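Local atomic coordinates of homoserine kinase (Listeria monocytogenes, PDB entry 3HUL), a protein that probably catalyses the ATP-dependent phosphorylation of L-homoserine to O-phospho-L-homoserine in threonine biosynthesis, as a member of the GHMP kinase family. Residues Ala12-Leu23 with Asp125-Val136; Val57-Ala66 with Ala92-Ala100. One frame throughout, in Å; residues are numbered along the deposited sequence.

Contact 1 (Ala12-Leu23 with Asp125-Val136); sequences ANLGPGFDSCGL and DNVAPAVLGNWV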
ATOM      1  N   ALA A  12     -19.969 -10.823  -2.750  1.00 25.65           N
ATOM      2  CA  ALA A  12     -18.911 -11.774  -2.494  1.00 27.00           C
ATOM      3  C   ALA A  12     -18.511 -12.459  -3.797  1.00 27.52           C
ATOM      4  O   ALA A  12     -19.133 -12.232  -4.830  1.00 26.38           O
ATOM      5  CB  ALA A  12     -19.377 -12.790  -1.462  1.00 27.00           C
ATOM      6  N   ASN A  13     -17.462 -13.279  -3.739  1.00 29.15           N
ATOM      7  CA  ASN A  13     -17.054 -14.083  -4.880  1.00 31.40           C
ATOM      8  C   ASN A  13     -16.622 -13.135  -6.000  1.00 31.44           C
ATOM      9  O   ASN A  13     -16.944 -13.349  -7.171  1.00 31.52           O
ATOM     10  CB  ASN A  13     -18.214 -15.026  -5.304  1.00 31.76           C
ATOM     11  CG  ASN A  13     -17.814 -16.024  -6.396  1.00 36.50           C
ATOM     12  OD1 ASN A  13     -18.654 -16.465  -7.200  1.00 40.32           O
ATOM     13  ND2 ASN A  13     -16.538 -16.383  -6.436  1.00 39.44           N
ATOM     14  N   LEU A  14     -15.917 -12.072  -5.607  1.00 31.69           N
ATOM     15  CA  LEU A  14     -15.382 -11.074  -6.529  1.00 32.58           C
ATOM     16  C   LEU A  14     -14.378 -11.720  -7.469  1.00 32.62           C
ATOM     17  O   LEU A  14     -13.318 -12.175  -7.035  1.00 33.16           O
ATOM     18  CB  LEU A  14     -14.682  -9.936  -5.773  1.00 33.12           C
ATOM     19  CG  LEU A  14     -15.336  -8.577  -5.470  1.00 35.27           C
ATOM     20  CD1 LEU A  14     -14.211  -7.560  -5.205  1.00 37.12           C
ATOM     21  CD2 LEU A  14     -16.230  -8.064  -6.601  1.00 34.28           C
ATOM     22  N   GLY A  15     -14.726 -11.771  -8.753  1.00 31.71           N
ATOM     23  CA  GLY A  15     -13.936 -12.488  -9.738  1.00 30.90           C
ATOM     24  C   GLY A  15     -13.728 -13.954  -9.377  1.00 30.41           C
ATOM     25  O   GLY A  15     -14.641 -14.609  -8.862  1.00 29.41           O
ATOM     26  N   PRO A  16     -12.503 -14.468  -9.609  1.00 29.83           N
ATOM     27  CA  PRO A  16     -12.236 -15.809  -9.175  1.00 29.43           C
ATOM     28  C   PRO A  16     -11.851 -15.854  -7.700  1.00 29.28           C
ATOM     29  O   PRO A  16     -11.371 -16.888  -7.240  1.00 30.35           O
ATOM     30  CB  PRO A  16     -11.073 -16.241 -10.078  1.00 30.46           C
ATOM     31  CG  PRO A  16     -10.820 -15.082 -11.005  1.00 29.16           C
ATOM     32  CD  PRO A  16     -11.318 -13.899 -10.256  1.00 29.32           C
ATOM     33  N   GLY A  17     -12.111 -14.781  -6.946  1.00 28.51           N
ATOM     34  CA  GLY A  17     -11.944 -14.814  -5.480  1.00 28.55           C
ATOM     35  C   GLY A  17     -13.034 -15.599  -4.751  1.00 29.28           C
ATOM     36  O   GLY A  17     -13.614 -15.132  -3.761  1.00 28.02           O
ATOM     37  N   PHE A  18     -13.295 -16.817  -5.243  1.00 30.01           N
ATOM     38  CA  PHE A  18     -14.349 -17.675  -4.720  1.00 29.82           C
ATOM     39  C   PHE A  18     -14.191 -17.978  -3.240  1.00 29.70           C
ATOM     40  O   PHE A  18     -13.119 -18.418  -2.798  1.00 30.06           O
ATOM     41  CB  PHE A  18     -14.459 -18.964  -5.547  1.00 30.35           C
ATOM     42  CG  PHE A  18     -15.728 -19.730  -5.283  1.00 32.37           C
ATOM     43  CD1 PHE A  18     -16.932 -19.352  -5.903  1.00 34.19           C
ATOM     44  CD2 PHE A  18     -15.735 -20.798  -4.394  1.00 31.55           C
ATOM     45  CE1 PHE A  18     -18.124 -20.056  -5.650  1.00 34.87           C
ATOM     46  CE2 PHE A  18     -16.921 -21.499  -4.127  1.00 35.22           C
ATOM     47  CZ  PHE A  18     -18.114 -21.136  -4.762  1.00 34.21           C
ATOM     48  N   ASP A  19     -15.251 -17.729  -2.466  1.00 28.55           N
ATOM     49  CA  ASP A  19     -15.197 -17.885  -1.006  1.00 28.25           C
ATOM     50  C   ASP A  19     -14.024 -17.098  -0.356  1.00 27.67           C
ATOM     51  O   ASP A  19     -13.500 -17.479   0.714  1.00 27.57           O
ATOM     52  CB  ASP A  19     -15.151 -19.369  -0.592  1.00 28.40           C
ATOM     53  CG  ASP A  19     -16.515 -20.063  -0.679  1.00 30.47           C
ATOM     54  OD1 ASP A  19     -17.538 -19.420  -1.037  1.00 29.90           O
ATOM     55  OD2 ASP A  19     -16.562 -21.278  -0.375  1.00 32.72           O
ATOM     56  N   SER A  20     -13.617 -16.003  -0.996  1.00 26.16           N
ATOM     57  CA  SER A  20     -12.446 -15.285  -0.548  1.00 25.38           C
ATOM     58  C   SER A  20     -12.599 -13.766  -0.523  1.00 24.85           C
ATOM     59  O   SER A  20     -12.377 -13.134   0.521  1.00 24.19           O
ATOM     60  CB  SER A  20     -11.230 -15.697  -1.371  1.00 25.22           C
ATOM     61  OG  SER A  20     -10.098 -14.961  -0.943  1.00 28.98           O
ATOM     62  N   CYS A  21     -12.940 -13.179  -1.669  1.00 23.42           N
ATOM     63  CA  CYS A  21     -12.995 -11.729  -1.782  1.00 23.77           C
ATOM     64  C   CYS A  21     -14.437 -11.210  -1.747  1.00 22.93           C
ATOM     65  O   CYS A  21     -15.344 -11.760  -2.402  1.00 22.06           O
ATOM     66  CB  CYS A  21     -12.299 -11.267  -3.079  1.00 24.42           C
ATOM     67  SG  CYS A  21     -10.546 -11.769  -3.196  1.00 29.08           S
ATOM     68  N   GLY A  22     -14.632 -10.127  -1.009  1.00 22.18           N
ATOM     69  CA  GLY A  22     -15.938  -9.518  -0.917  1.00 21.60           C
ATOM     70  C   GLY A  22     -15.827  -8.082  -0.486  1.00 21.59           C
ATOM     71  O   GLY A  22     -14.784  -7.654   0.027  1.00 21.33           O
ATOM     72  N   LEU A  23     -16.929  -7.360  -0.632  1.00 21.15           N
ATOM     73  CA  LEU A  23     -16.913  -5.903  -0.630  1.00 22.71           C
ATOM     74  C   LEU A  23     -18.237  -5.419  -0.059  1.00 22.11           C
ATOM     75  O   LEU A  23     -19.297  -5.874  -0.514  1.00 22.75           O
ATOM     76  CB  LEU A  23     -16.696  -5.390  -2.080  1.00 22.66           C
ATOM     77  CG  LEU A  23     -16.635  -3.891  -2.434  1.00 25.72           C
ATOM     78  CD1 LEU A  23     -15.436  -3.206  -1.762  1.00 26.07           C
ATOM     79  CD2 LEU A  23     -16.509  -3.728  -3.932  1.00 25.43           C
ATOM     80  N   ASP A 125     -16.774 -14.580   2.856  1.00 27.58           N
ATOM     81  CA  ASP A 125     -16.641 -13.447   1.928  1.00 26.82           C
ATOM     82  C   ASP A 125     -17.816 -12.471   1.826  1.00 26.71           C
ATOM     83  O   ASP A 125     -17.668 -11.392   1.244  1.00 27.02           O
ATOM     84  CB  ASP A 125     -16.078 -13.875   0.559  1.00 26.92           C
ATOM     85  CG  ASP A 125     -16.867 -15.020  -0.104  1.00 27.93           C
ATOM     86  OD1 ASP A 125     -17.381 -15.930   0.588  1.00 27.31           O
ATOM     87  OD2 ASP A 125     -16.942 -15.017  -1.352  1.00 30.67           O
ATOM     88  N   ASN A 126     -18.974 -12.830   2.387  1.00 25.69           N
ATOM     89  CA  ASN A 126     -19.973 -11.814   2.718  1.00 25.37           C
ATOM     90  C   ASN A 126     -19.738 -11.255   4.111  1.00 25.03           C
ATOM     91  O   ASN A 126     -19.677 -10.033   4.264  1.00 24.64           O
ATOM     92  CB  ASN A 126     -21.411 -12.315   2.596  1.00 24.85           C
ATOM     93  CG  ASN A 126     -21.791 -12.655   1.167  1.00 27.10           C
ATOM     94  OD1 ASN A 126     -21.768 -13.825   0.796  1.00 28.77           O
ATOM     95  ND2 ASN A 126     -22.135 -11.633   0.353  1.00 23.91           N
ATOM     96  N   VAL A 127     -19.601 -12.149   5.104  1.00 24.75           N
ATOM     97  CA  VAL A 127     -19.595 -11.757   6.519  1.00 24.35           C
ATOM     98  C   VAL A 127     -18.391 -10.934   6.991  1.00 23.93           C
ATOM     99  O   VAL A 127     -18.538 -10.052   7.832  1.00 24.07           O
ATOM    100  CB  VAL A 127     -19.862 -12.968   7.500  1.00 25.11           C
ATOM    101  CG1 VAL A 127     -21.276 -13.549   7.284  1.00 25.38           C
ATOM    102  CG2 VAL A 127     -18.783 -14.052   7.409  1.00 21.80           C
ATOM    103  N   ALA A 128     -17.203 -11.203   6.464  1.00 23.18           N
ATOM    104  CA  ALA A 128     -16.045 -10.433   6.892  1.00 22.15           C
ATOM    105  C   ALA A 128     -16.202  -8.944   6.471  1.00 21.99           C
ATOM    106  O   ALA A 128     -16.104  -8.061   7.316  1.00 21.77           O
ATOM    107  CB  ALA A 128     -14.728 -11.058   6.359  1.00 22.50           C
ATOM    108  N   PRO A 129     -16.493  -8.667   5.180  1.00 21.16           N
ATOM    109  CA  PRO A 129     -16.750  -7.251   4.847  1.00 21.30           C
ATOM    110  C   PRO A 129     -18.006  -6.663   5.545  1.00 22.26           C
ATOM    111  O   PRO A 129     -18.038  -5.461   5.808  1.00 23.41           O
ATOM    112  CB  PRO A 129     -16.886  -7.241   3.308  1.00 20.83           C
ATOM    113  CG  PRO A 129     -16.987  -8.638   2.885  1.00 20.09           C
ATOM    114  CD  PRO A 129     -16.500  -9.540   3.988  1.00 20.76           C
ATOM    115  N   ALA A 130     -19.013  -7.488   5.869  1.00 21.53           N
ATOM    116  CA  ALA A 130     -20.165  -6.981   6.627  1.00 21.95           C
ATOM    117  C   ALA A 130     -19.731  -6.496   8.012  1.00 21.76           C
ATOM    118  O   ALA A 130     -20.209  -5.479   8.497  1.00 22.58           O
ATOM    119  CB  ALA A 130     -21.290  -8.042   6.736  1.00 21.16           C
ATOM    120  N   VAL A 131     -18.798  -7.205   8.630  1.00 22.20           N
ATOM    121  CA  VAL A 131     -18.248  -6.765   9.911  1.00 22.62           C
ATOM    122  C   VAL A 131     -17.174  -5.679   9.766  1.00 22.63           C
ATOM    123  O   VAL A 131     -17.150  -4.742  10.527  1.00 23.05           O
ATOM    124  CB  VAL A 131     -17.651  -7.948  10.687  1.00 23.10           C
ATOM    125  CG1 VAL A 131     -17.011  -7.467  12.025  1.00 24.04           C
ATOM    126  CG2 VAL A 131     -18.716  -8.986  10.951  1.00 21.77           C
ATOM    127  N   LEU A 132     -16.286  -5.799   8.784  1.00 23.12           N
ATOM    128  CA  LEU A 132     -15.038  -5.008   8.783  1.00 22.89           C
ATOM    129  C   LEU A 132     -15.134  -3.790   7.899  1.00 23.15           C
ATOM    130  O   LEU A 132     -14.418  -2.811   8.090  1.00 23.56           O
ATOM    131  CB  LEU A 132     -13.892  -5.879   8.335  1.00 23.32           C
ATOM    132  CG  LEU A 132     -13.756  -7.111   9.240  1.00 24.02           C
ATOM    133  CD1 LEU A 132     -12.671  -7.968   8.686  1.00 20.61           C
ATOM    134  CD2 LEU A 132     -13.473  -6.691  10.716  1.00 22.93           C
ATOM    135  N   GLY A 133     -16.057  -3.852   6.945  1.00 22.59           N
ATOM    136  CA  GLY A 133     -16.260  -2.768   6.015  1.00 21.97           C
ATOM    137  C   GLY A 133     -15.277  -2.904   4.860  1.00 21.25           C
ATOM    138  O   GLY A 133     -14.292  -3.635   4.933  1.00 20.14           O
ATOM    139  N   ASN A 134     -15.580  -2.184   3.794  1.00 20.79           N
ATOM    140  CA  ASN A 134     -14.722  -2.093   2.639  1.00 21.29           C
ATOM    141  C   ASN A 134     -14.480  -3.437   1.943  1.00 20.57           C
ATOM    142  O   ASN A 134     -15.398  -4.238   1.794  1.00 21.30           O
ATOM    143  CB  ASN A 134     -13.412  -1.383   3.027  1.00 21.17           C
ATOM    144  CG  ASN A 134     -13.020  -0.355   2.021  1.00 22.76           C
ATOM    145  OD1 ASN A 134     -12.975  -0.642   0.820  1.00 24.09           O
ATOM    146  ND2 ASN A 134     -12.759   0.860   2.485  1.00 23.18           N
ATOM    147  N   TRP A 135     -13.239  -3.682   1.542  1.00 20.07           N
ATOM    148  CA  TRP A 135     -12.886  -4.854   0.725  1.00 18.88           C
ATOM    149  C   TRP A 135     -12.068  -5.798   1.600  1.00 19.07           C
ATOM    150  O   TRP A 135     -11.069  -5.376   2.218  1.00 19.62           O
ATOM    151  CB  TRP A 135     -12.150  -4.416  -0.555  1.00 18.32           C
ATOM    152  CG  TRP A 135     -11.481  -5.518  -1.327  1.00 17.92           C
ATOM    153  CD1 TRP A 135     -11.979  -6.761  -1.597  1.00 18.61           C
ATOM    154  CD2 TRP A 135     -10.182  -5.469  -1.926  1.00 16.17           C
ATOM    155  NE1 TRP A 135     -11.070  -7.488  -2.318  1.00 17.98           N
ATOM    156  CE2 TRP A 135      -9.955  -6.723  -2.532  1.00 17.35           C
ATOM    157  CE3 TRP A 135      -9.205  -4.472  -2.040  1.00 18.52           C
ATOM    158  CZ2 TRP A 135      -8.778  -7.018  -3.247  1.00 17.16           C
ATOM    159  CZ3 TRP A 135      -8.019  -4.767  -2.724  1.00 17.85           C
ATOM    160  CH2 TRP A 135      -7.816  -6.042  -3.312  1.00 17.54           C
ATOM    161  N   VAL A 136     -12.531  -7.045   1.706  1.00 17.76           N
ATOM    162  CA  VAL A 136     -11.822  -8.063   2.496  1.00 18.90           C
ATOM    163  C   VAL A 136     -11.397  -9.224   1.625  1.00 18.24           C
ATOM    164  O   VAL A 136     -12.206  -9.748   0.856  1.00 17.99           O
ATOM    165  CB  VAL A 136     -12.657  -8.595   3.685  1.00 19.07           C
ATOM    166  CG1 VAL A 136     -11.771  -9.554   4.619  1.00 19.14           C
ATOM    167  CG2 VAL A 136     -13.182  -7.438   4.480  1.00 20.75           C
TER
HETATM  168  O   HOH W   1     -22.739 -11.797  -2.551  1.00 21.41           O
HETATM  169  O   HOH W   2     -18.241 -17.007  -2.456  1.00 41.36           O

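Contact 2 (Val57-Ala66 with Ala92-Ala100); sequences VIIETALNLA and AVVAGIELA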
ATOM      1  N   VAL A  57     -33.940 -15.344  11.175  1.00 37.99           N
ATOM      2  CA  VAL A  57     -32.500 -15.628  11.186  1.00 37.12           C
ATOM      3  C   VAL A  57     -31.733 -14.825  12.265  1.00 36.09           C
ATOM      4  O   VAL A  57     -30.941 -15.388  13.031  1.00 35.47           O
ATOM      5  CB  VAL A  57     -31.920 -15.418   9.745  1.00 37.31           C
ATOM      6  CG1 VAL A  57     -30.425 -15.251   9.746  1.00 37.23           C
ATOM      7  CG2 VAL A  57     -32.340 -16.588   8.830  1.00 38.25           C
ATOM      8  N   ILE A  58     -32.006 -13.522  12.327  1.00 35.85           N
ATOM      9  CA  ILE A  58     -31.394 -12.615  13.306  1.00 35.90           C
ATOM     10  C   ILE A  58     -31.547 -13.136  14.728  1.00 36.39           C
ATOM     11  O   ILE A  58     -30.568 -13.265  15.465  1.00 36.43           O
ATOM     12  CB  ILE A  58     -32.013 -11.191  13.206  1.00 35.66           C
ATOM     13  CG1 ILE A  58     -31.924 -10.675  11.766  1.00 33.61           C
ATOM     14  CG2 ILE A  58     -31.366 -10.249  14.205  1.00 35.33           C
ATOM     15  CD1 ILE A  58     -32.679  -9.435  11.495  1.00 28.57           C
ATOM     16  N   ILE A  59     -32.778 -13.474  15.094  1.00 37.04           N
ATOM     17  CA  ILE A  59     -33.079 -13.964  16.448  1.00 37.58           C
ATOM     18  C   ILE A  59     -32.493 -15.353  16.737  1.00 37.24           C
ATOM     19  O   ILE A  59     -31.874 -15.556  17.796  1.00 37.74           O
ATOM     20  CB  ILE A  59     -34.612 -13.867  16.753  1.00 38.01           C
ATOM     21  CG1 ILE A  59     -35.088 -12.422  16.533  1.00 39.00           C
ATOM     22  CG2 ILE A  59     -34.908 -14.306  18.202  1.00 39.12           C
ATOM     23  CD1 ILE A  59     -36.592 -12.253  16.331  1.00 41.81           C
ATOM     24  N   GLU A  60     -32.640 -16.302  15.804  1.00 37.29           N
ATOM     25  CA  GLU A  60     -32.031 -17.644  15.976  1.00 36.66           C
ATOM     26  C   GLU A  60     -30.530 -17.529  16.125  1.00 35.86           C
ATOM     27  O   GLU A  60     -29.910 -18.266  16.925  1.00 35.94           O
ATOM     28  CB  GLU A  60     -32.312 -18.595  14.788  1.00 37.77           C
ATOM     29  CG  GLU A  60     -33.782 -18.783  14.385  1.00 41.81           C
ATOM     30  CD  GLU A  60     -34.007 -20.020  13.496  1.00 46.55           C
ATOM     31  OE1 GLU A  60     -33.457 -20.068  12.370  1.00 47.25           O
ATOM     32  OE2 GLU A  60     -34.740 -20.945  13.929  1.00 49.31           O
ATOM     33  N   THR A  61     -29.925 -16.627  15.338  1.00 34.49           N
ATOM     34  CA  THR A  61     -28.483 -16.428  15.434  1.00 32.96           C
ATOM     35  C   THR A  61     -28.200 -15.874  16.826  1.00 32.45           C
ATOM     36  O   THR A  61     -27.325 -16.366  17.524  1.00 31.80           O
ATOM     37  CB  THR A  61     -27.905 -15.435  14.361  1.00 32.86           C
ATOM     38  OG1 THR A  61     -28.257 -15.839  13.032  1.00 30.70           O
ATOM     39  CG2 THR A  61     -26.409 -15.338  14.497  1.00 32.53           C
ATOM     40  N   ALA A  62     -28.924 -14.835  17.212  1.00 32.46           N
ATOM     41  CA  ALA A  62     -28.722 -14.238  18.540  1.00 33.90           C
ATOM     42  C   ALA A  62     -28.841 -15.301  19.652  1.00 34.38           C
ATOM     43  O   ALA A  62     -27.909 -15.469  20.460  1.00 34.83           O
ATOM     44  CB  ALA A  62     -29.694 -13.081  18.773  1.00 33.26           C
ATOM     45  N   LEU A  63     -29.934 -16.070  19.642  1.00 35.11           N
ATOM     46  CA  LEU A  63     -30.142 -17.117  20.681  1.00 36.04           C
ATOM     47  C   LEU A  63     -29.099 -18.210  20.658  1.00 36.79           C
ATOM     48  O   LEU A  63     -28.824 -18.836  21.686  1.00 37.06           O
ATOM     49  CB  LEU A  63     -31.552 -17.714  20.622  1.00 35.71           C
ATOM     50  CG  LEU A  63     -32.650 -16.678  20.876  1.00 35.84           C
ATOM     51  CD1 LEU A  63     -34.007 -17.193  20.438  1.00 33.97           C
ATOM     52  CD2 LEU A  63     -32.650 -16.235  22.376  1.00 37.38           C
ATOM     53  N   ASN A  64     -28.478 -18.416  19.504  1.00 37.97           N
ATOM     54  CA  ASN A  64     -27.419 -19.414  19.393  1.00 38.53           C
ATOM     55  C   ASN A  64     -26.152 -18.992  20.102  1.00 38.82           C
ATOM     56  O   ASN A  64     -25.392 -19.847  20.560  1.00 39.03           O
ATOM     57  CB  ASN A  64     -27.132 -19.762  17.919  1.00 39.20           C
ATOM     58  CG  ASN A  64     -28.141 -20.767  17.322  1.00 41.10           C
ATOM     59  OD1 ASN A  64     -27.879 -21.345  16.266  1.00 43.27           O
ATOM     60  ND2 ASN A  64     -29.289 -20.975  17.991  1.00 41.55           N
ATOM     61  N   LEU A  65     -25.903 -17.680  20.179  1.00 39.26           N
ATOM     62  CA  LEU A  65     -24.750 -17.163  20.943  1.00 39.45           C
ATOM     63  C   LEU A  65     -25.105 -16.894  22.400  1.00 39.38           C
ATOM     64  O   LEU A  65     -24.242 -16.984  23.290  1.00 39.40           O
ATOM     65  CB  LEU A  65     -24.199 -15.856  20.340  1.00 39.75           C
ATOM     66  CG  LEU A  65     -23.290 -15.878  19.117  1.00 40.96           C
ATOM     67  CD1 LEU A  65     -24.164 -15.895  17.904  1.00 42.24           C
ATOM     68  CD2 LEU A  65     -22.419 -14.622  19.072  1.00 40.67           C
ATOM     69  N   ALA A  66     -26.361 -16.512  22.629  1.00 39.12           N
ATOM     70  CA  ALA A  66     -26.832 -16.167  23.968  1.00 39.61           C
ATOM     71  C   ALA A  66     -28.218 -16.786  24.194  1.00 39.49           C
ATOM     72  O   ALA A  66     -29.239 -16.124  23.972  1.00 38.93           O
ATOM     73  CB  ALA A  66     -26.849 -14.635  24.165  1.00 39.20           C
ATOM     74  N   ALA A  92     -28.121 -10.396   8.031  1.00 25.38           N
ATOM     75  CA  ALA A  92     -29.012 -10.820   9.113  1.00 26.22           C
ATOM     76  C   ALA A  92     -28.245 -11.612  10.168  1.00 26.32           C
ATOM     77  O   ALA A  92     -28.416 -11.372  11.374  1.00 27.78           O
ATOM     78  CB  ALA A  92     -30.268 -11.602   8.564  1.00 25.80           C
ATOM     79  N   VAL A  93     -27.366 -12.512   9.730  1.00 25.80           N
ATOM     80  CA  VAL A  93     -26.522 -13.275  10.640  1.00 25.59           C
ATOM     81  C   VAL A  93     -25.611 -12.336  11.467  1.00 26.07           C
ATOM     82  O   VAL A  93     -25.568 -12.406  12.693  1.00 25.97           O
ATOM     83  CB  VAL A  93     -25.657 -14.311   9.882  1.00 26.43           C
ATOM     84  CG1 VAL A  93     -24.567 -14.870  10.808  1.00 25.87           C
ATOM     85  CG2 VAL A  93     -26.534 -15.451   9.268  1.00 25.57           C
ATOM     86  N   VAL A  94     -24.913 -11.438  10.785  1.00 25.25           N
ATOM     87  CA  VAL A  94     -24.104 -10.424  11.471  1.00 24.99           C
ATOM     88  C   VAL A  94     -24.942  -9.576  12.446  1.00 24.68           C
ATOM     89  O   VAL A  94     -24.508  -9.297  13.542  1.00 25.02           O
ATOM     90  CB  VAL A  94     -23.344  -9.542  10.442  1.00 25.23           C
ATOM     91  CG1 VAL A  94     -22.659  -8.320  11.126  1.00 24.10           C
ATOM     92  CG2 VAL A  94     -22.367 -10.405   9.660  1.00 23.42           C
ATOM     93  N   ALA A  95     -26.135  -9.179  12.040  1.00 25.08           N
ATOM     94  CA  ALA A  95     -27.030  -8.422  12.916  1.00 26.28           C
ATOM     95  C   ALA A  95     -27.417  -9.192  14.196  1.00 27.06           C
ATOM     96  O   ALA A  95     -27.482  -8.603  15.283  1.00 28.16           O
ATOM     97  CB  ALA A  95     -28.263  -7.998  12.153  1.00 25.35           C
ATOM     98  N   GLY A  96     -27.645 -10.501  14.067  1.00 27.31           N
ATOM     99  CA  GLY A  96     -27.943 -11.355  15.207  1.00 28.13           C
ATOM    100  C   GLY A  96     -26.770 -11.486  16.138  1.00 28.75           C
ATOM    101  O   GLY A  96     -26.926 -11.509  17.359  1.00 29.02           O
ATOM    102  N   ILE A  97     -25.579 -11.573  15.563  1.00 29.20           N
ATOM    103  CA  ILE A  97     -24.371 -11.572  16.362  1.00 29.69           C
ATOM    104  C   ILE A  97     -24.244 -10.267  17.169  1.00 30.34           C
ATOM    105  O   ILE A  97     -23.920 -10.295  18.362  1.00 30.02           O
ATOM    106  CB  ILE A  97     -23.159 -11.809  15.485  1.00 29.91           C
ATOM    107  CG1 ILE A  97     -23.206 -13.241  14.933  1.00 30.01           C
ATOM    108  CG2 ILE A  97     -21.860 -11.583  16.251  1.00 29.25           C
ATOM    109  CD1 ILE A  97     -22.243 -13.471  13.736  1.00 30.04           C
ATOM    110  N   GLU A  98     -24.526  -9.136  16.526  1.00 30.79           N
ATOM    111  CA  GLU A  98     -24.402  -7.830  17.194  1.00 31.40           C
ATOM    112  C   GLU A  98     -25.461  -7.701  18.289  1.00 31.69           C
ATOM    113  O   GLU A  98     -25.191  -7.164  19.364  1.00 31.05           O
ATOM    114  CB  GLU A  98     -24.566  -6.695  16.189  1.00 30.93           C
ATOM    115  CG  GLU A  98     -23.430  -6.616  15.183  1.00 32.71           C
ATOM    116  CD  GLU A  98     -22.224  -5.887  15.730  1.00 33.85           C
ATOM    117  OE1 GLU A  98     -21.803  -6.132  16.877  1.00 34.42           O
ATOM    118  OE2 GLU A  98     -21.687  -5.043  15.001  1.00 40.13           O
ATOM    119  N   LEU A  99     -26.667  -8.194  18.005  1.00 32.19           N
ATOM    120  CA  LEU A  99     -27.727  -8.231  19.019  1.00 33.17           C
ATOM    121  C   LEU A  99     -27.287  -8.980  20.291  1.00 33.22           C
ATOM    122  O   LEU A  99     -27.341  -8.430  21.389  1.00 33.57           O
ATOM    123  CB  LEU A  99     -29.008  -8.829  18.434  1.00 33.11           C
ATOM    124  CG  LEU A  99     -30.295  -8.739  19.247  1.00 34.02           C
ATOM    125  CD1 LEU A  99     -30.830  -7.317  19.295  1.00 32.34           C
ATOM    126  CD2 LEU A  99     -31.325  -9.680  18.623  1.00 33.71           C
ATOM    127  N   ALA A 100     -26.806 -10.206  20.127  1.00 33.20           N
ATOM    128  CA  ALA A 100     -26.422 -11.030  21.254  1.00 33.42           C
ATOM    129  C   ALA A 100     -25.243 -10.418  21.992  1.00 34.08           C
ATOM    130  O   ALA A 100     -25.188 -10.413  23.242  1.00 33.82           O
ATOM    131  CB  ALA A 100     -26.066 -12.434  20.784  1.00 33.12           C
TER

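Contact 1 (Ala12-Leu23 with Asp125-Val136)
Asp125 OD2 is gripped from the loop Asn13-Ser20: water 2 donates to it from 2.6 Å, and Asn13 N adds a weak bond at 3.0 Å, bent to 128°. The same water gives its other hydrogen to Asp19 OD1, bridging two carboxylates whose planes are turned 70° from each other. With CG lodged between backbone N and carbonyl carbon (chi1 54°), the Asp125 carboxylate reaches in against the loop, and its OD1 lies 3.3 Å from Asp19 CA while bonding to His123 ND1. The methyl of Ala12 touches both Asp125 OD2 and the amide of Asn126. Water 1 links Ala12 N to Asn126 ND2, which also bonds Thr10 OG1.

Further along, the chains become an antiparallel ladder. Gly22 and Val136 form its hydrogen-bonded pair, Val136 N reaching Gly22 O at 2.9 Å and Gly22 N reaching Val136 O at 3.1 Å. Having no side chain, Gly22 lets its CA come to 3.3 Å from Asp125 O, and Pro129 CG lies over its carbonyl carbon. In the next, non-hydrogen-bonded pair, Leu23 CD1 packs on Trp135 CB at 3.7 Å. The indole meets Gly22 O in plane with its CD1 edge, 3.4 Å away; Trp135 NE1 is buried and has no partner in the model.

Asn126 adjoins Ser90, a predicted ATP-binding residue at the start of helix 88-103, consistent with a place beside the nucleotide site. The chemistry is thus split: ladder and apolar packing join strands 21-25 and 135-141 of the mixed sheet, whereas a carboxylate and its water tie the loop to Asp125.

Contact 2 (Val57-Ala66 with Ala92-Ala100)
Ile58 sets its carbonyl oxygen and one methyl into the notch at Gly96, where the two helices come closest. Ile58 O lies 3.3 Å from Gly96 CA, and CG2, anti to the backbone N while CG1 lies beside it (chi1 -54°), rests on Gly96 N and CA. A bare glycine surface is what allows the axes to approach to 7.4 Å while crossing at -44°.

Bumps fill hollows on both sides of this notch. Toward the N-terminal ends, Ile58 CG1 and Val57 CG1 both bear on the methyl of Ala92, Val57 CG1 from 3.8 Å. Thr61 points CG2 across the groove, 3.5 Å from Val93 O and 3.9 Å from Ile97 CG1. Its hydroxyl turns back instead, OG1 donating to Val57 O at 2.7 Å from above the carbonyl plane. Toward the C-terminal ends, Ala62 CB touches Gly96 O and, 3.8 Å away, Leu99 CD2, while Ala100 CB abuts Ala62 O at 3.6 Å. Leu65 closes the row by laying CB on Ala100 and its two methyls slanting across Ile97, CD1 toward CG1 and CD2 toward CG2; Ala66 CB also touches Ala100.

Ala95 and Leu99 also touch strands 3-12 and 27-36, and Ile58 reaches Leu31, so both helices lie on that sheet. The joint is made of methyl groups packing on one another and on helix backbone, with two bent CA-H...O contacts; with the Thr61 hydroxyl bonded within its own helix, the fit depends on shape rather than on polar pairing.

How the contacts relate
From the N terminus, strand 3-12 leads into 12-23, the first half of contact 1, which waits about a hundred residues for its partner. In between, the chain adds strand 27-36, enters helix 57-65, passes strand 72-78 and the predicted ATP-binding segment 81-91, which runs into helix 88-103, and there closes contact 2. Helix 110-121 follows before 125-136 closes contact 1, so the smaller loop lies wholly within the larger. Their centres are 20 Å apart, yet they meet: Val94 packs on Val127, Ala130 and Val131 of helix 127-132. Through it, the helical layer adjoins the strand pairing of contact 1, whose loop at Phe18-Ser20 meets the second subunit.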